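Local coordinates for protein apical membrane antigen AMA1 (Toxoplasma gondii ME49, PDB 4YIV) that takes part in host cell invasion as a microneme protein of the moving junction, the ring formed between the parasite's apical tip and the host cell membrane, at residues Leu323-Ala328 with Gln392-Ser397. Residues are numbered along the deposited sequence; the frame is centred on the assembly and turned at random.
Sequences LVSDSA and QIQSTS
Ser325 and Ser395 face each other where two edge strands meet at nearly a right angle, their axes 4.7 Å apart and 98° between directions, and they illustrate how strands can cross at one close point, Val324 against Ser395. Three hydrogen bonds are concentrated there. The backbone N of Ser325 gives a bond to Ser395 O (2.8 Å), reaching that oxygen in its carbonyl plane, while Val324 CA adds a CA-H...O contact to the same atom. In return, Ser395 N donates to Ser325 OG over 2.7 Å, a bent bond with 137° at the hydrogen. Ser325 OG lies beside its own backbone N, and the pair meets Ser395 O with the amide N and Ser395 N with the hydroxyl oxygen. The third bond runs from Ser395 OG to Leu323 O (2.7 Å), again in the carbonyl plane; chi1 of 165° swings this hydroxyl away from its own N and beside its carbonyl carbon. Gln384 NE2, on strand 384-389, also bonds Ser395 OG and helps to fix its rotation. Tyr236 OH with Ile393 O, and Arg245 with Ser397 OG, widen the junction.

Away from this buried serine the fit slackens. Gln394 lays its amide alongside Ser325, Gln394 NE2 3.7 Å from Ser325 CB, and Thr396 brings only its methyl CG2 to 4.0 Å from Ser325 O. Beyond them the chain turns off at the exposed Ser327 and Ala328, where Asp326 OD1 accepts from Ala328 N in an Asx turn and OD2 forms a salt bridge with Arg237. Strand 322-326 is outermost in the sheet with 236-242, and 392-397 in that with 384-389: two antiparallel sheets meet through edge strands nearly at right angles, consistent with the third AMA1 domain packing against the second, PAN-like one.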
ATOM      1  N   LEU A 323     -17.276  -1.465 -12.581  1.00 33.39           N
ATOM      2  CA  LEU A 323     -16.667  -2.774 -12.700  1.00 32.76           C
ATOM      3  C   LEU A 323     -17.291  -3.532 -13.832  1.00 35.66           C
ATOM      4  O   LEU A 323     -18.474  -3.367 -14.132  1.00 36.59           O
ATOM      5  CB  LEU A 323     -16.846  -3.595 -11.420  1.00 34.02           C
ATOM      6  CG  LEU A 323     -16.334  -3.020 -10.107  1.00 35.87           C
ATOM      7  CD1 LEU A 323     -16.763  -3.896  -8.928  1.00 36.73           C
ATOM      8  CD2 LEU A 323     -14.821  -2.897 -10.200  1.00 32.22           C
ATOM      9  N   VAL A 324     -16.499  -4.403 -14.422  1.00 33.80           N
ATOM     10  CA  VAL A 324     -16.963  -5.298 -15.459  1.00 38.10           C
ATOM     11  C   VAL A 324     -16.759  -6.704 -14.944  1.00 38.09           C
ATOM     12  O   VAL A 324     -15.660  -7.050 -14.519  1.00 34.21           O
ATOM     13  CB  VAL A 324     -16.201  -5.064 -16.788  1.00 34.05           C
ATOM     14  CG1 VAL A 324     -16.416  -6.215 -17.794  1.00 35.24           C
ATOM     15  CG2 VAL A 324     -16.597  -3.721 -17.374  1.00 37.26           C
ATOM     16  N   SER A 325     -17.819  -7.519 -14.971  1.00 40.27           N
ATOM     17  CA  SER A 325     -17.732  -8.917 -14.527  1.00 35.84           C
ATOM     18  C   SER A 325     -16.829  -9.745 -15.412  1.00 34.29           C
ATOM     19  O   SER A 325     -16.892  -9.655 -16.633  1.00 37.47           O
ATOM     20  CB  SER A 325     -19.130  -9.556 -14.499  1.00 42.92           C
ATOM     21  OG  SER A 325     -20.064  -8.639 -13.985  1.00 48.44           O
ATOM     22  N   ASP A 326     -16.018 -10.592 -14.792  1.00 32.82           N
ATOM     23  CA  ASP A 326     -15.140 -11.493 -15.521  1.00 35.24           C
ATOM     24  C   ASP A 326     -14.608 -12.494 -14.521  1.00 39.49           C
ATOM     25  O   ASP A 326     -13.752 -12.172 -13.713  1.00 34.88           O
ATOM     26  CB  ASP A 326     -13.992 -10.737 -16.195  1.00 36.48           C
ATOM     27  CG  ASP A 326     -12.989 -11.663 -16.879  1.00 38.05           C
ATOM     28  OD1 ASP A 326     -13.204 -12.902 -16.874  1.00 38.23           O
ATOM     29  OD2 ASP A 326     -11.969 -11.165 -17.423  1.00 40.51           O
ATOM     30  N   SER A 327     -15.120 -13.714 -14.572  1.00 38.41           N
ATOM     31  CA  SER A 327     -14.827 -14.688 -13.538  1.00 35.86           C
ATOM     32  C   SER A 327     -13.337 -15.050 -13.469  1.00 34.36           C
ATOM     33  O   SER A 327     -12.848 -15.504 -12.428  1.00 39.43           O
ATOM     34  CB  SER A 327     -15.688 -15.950 -13.774  1.00 40.80           C
ATOM     35  OG  SER A 327     -15.342 -16.576 -15.009  1.00 48.80           O
ATOM     36  N   ALA A 328     -12.612 -14.820 -14.559  1.00 34.94           N
ATOM     37  CA  ALA A 328     -11.208 -15.185 -14.652  1.00 35.55           C
ATOM     38  C   ALA A 328     -10.275 -14.023 -14.235  1.00 35.73           C
ATOM     39  O   ALA A 328      -9.071 -14.212 -14.119  1.00 31.53           O
ATOM     40  CB  ALA A 328     -10.880 -15.620 -16.055  1.00 41.83           C
ATOM     41  N   GLN A 392     -25.086 -12.350  -7.521  1.00 81.22           N
ATOM     42  CA  GLN A 392     -23.980 -11.415  -7.652  1.00 75.94           C
ATOM     43  C   GLN A 392     -24.156 -10.539  -8.881  1.00 67.47           C
ATOM     44  O   GLN A 392     -24.478 -11.036  -9.957  1.00 69.07           O
ATOM     45  CB  GLN A 392     -22.667 -12.187  -7.741  1.00 74.70           C
ATOM     46  CG  GLN A 392     -21.574 -11.657  -6.859  1.00 74.12           C
ATOM     47  CD  GLN A 392     -20.291 -12.443  -7.035  1.00 73.66           C
ATOM     48  OE1 GLN A 392     -20.315 -13.647  -7.327  1.00 67.10           O
ATOM     49  NE2 GLN A 392     -19.159 -11.764  -6.865  1.00 69.95           N
ATOM     50  N   ILE A 393     -23.924  -9.240  -8.730  1.00 63.38           N
ATOM     51  CA  ILE A 393     -24.064  -8.318  -9.853  1.00 60.16           C
ATOM     52  C   ILE A 393     -23.186  -8.658 -11.043  1.00 56.81           C
ATOM     53  O   ILE A 393     -21.968  -8.832 -10.907  1.00 53.29           O
ATOM     54  CB  ILE A 393     -23.741  -6.898  -9.446  1.00 58.33           C
ATOM     55  CG1 ILE A 393     -24.619  -6.530  -8.258  1.00 64.99           C
ATOM     56  CG2 ILE A 393     -23.937  -5.952 -10.643  1.00 53.84           C
ATOM     57  CD1 ILE A 393     -24.712  -5.074  -7.994  1.00 66.89           C
ATOM     58  N   GLN A 394     -23.834  -8.758 -12.201  1.00 53.60           N
ATOM     59  CA  GLN A 394     -23.161  -8.818 -13.485  1.00 55.92           C
ATOM     60  C   GLN A 394     -23.150  -7.416 -14.073  1.00 58.30           C
ATOM     61  O   GLN A 394     -24.040  -6.600 -13.801  1.00 55.38           O
ATOM     62  CB  GLN A 394     -23.838  -9.768 -14.464  1.00 59.62           C
ATOM     63  CG  GLN A 394     -23.862 -11.203 -14.058  1.00 68.39           C
ATOM     64  CD  GLN A 394     -22.523 -11.885 -14.205  1.00 69.83           C
ATOM     65  OE1 GLN A 394     -22.220 -12.464 -15.255  1.00 68.29           O
ATOM     66  NE2 GLN A 394     -21.720 -11.842 -13.147  1.00 67.10           N
ATOM     67  N   SER A 395     -22.120  -7.156 -14.870  1.00 54.16           N
ATOM     68  CA  SER A 395     -21.939  -5.894 -15.569  1.00 52.40           C
ATOM     69  C   SER A 395     -21.036  -6.185 -16.741  1.00 50.51           C
ATOM     70  O   SER A 395     -19.871  -6.531 -16.546  1.00 44.78           O
ATOM     71  CB  SER A 395     -21.326  -4.834 -14.663  1.00 47.24           C
ATOM     72  OG  SER A 395     -20.841  -3.728 -15.419  1.00 40.60           O
ATOM     73  N   THR A 396     -21.580  -6.092 -17.951  1.00 48.01           N
ATOM     74  CA  THR A 396     -20.838  -6.420 -19.162  1.00 48.94           C
ATOM     75  C   THR A 396     -21.346  -5.600 -20.333  1.00 52.28           C
ATOM     76  O   THR A 396     -22.267  -4.793 -20.194  1.00 51.77           O
ATOM     77  CB  THR A 396     -20.953  -7.909 -19.544  1.00 57.98           C
ATOM     78  OG1 THR A 396     -22.339  -8.252 -19.696  1.00 65.63           O
ATOM     79  CG2 THR A 396     -20.302  -8.815 -18.498  1.00 56.78           C
ATOM     80  N   SER A 397     -20.720  -5.818 -21.483  1.00 60.22           N
ATOM     81  CA  SER A 397     -21.122  -5.183 -22.730  1.00 65.66           C
ATOM     82  C   SER A 397     -21.556  -6.233 -23.745  1.00 70.02           C
ATOM     83  O   SER A 397     -20.857  -7.233 -23.959  1.00 66.48           O
ATOM     84  CB  SER A 397     -19.983  -4.339 -23.299  1.00 61.49           C
ATOM     85  OG  SER A 397     -20.052  -3.021 -22.784  1.00 63.98           O
TER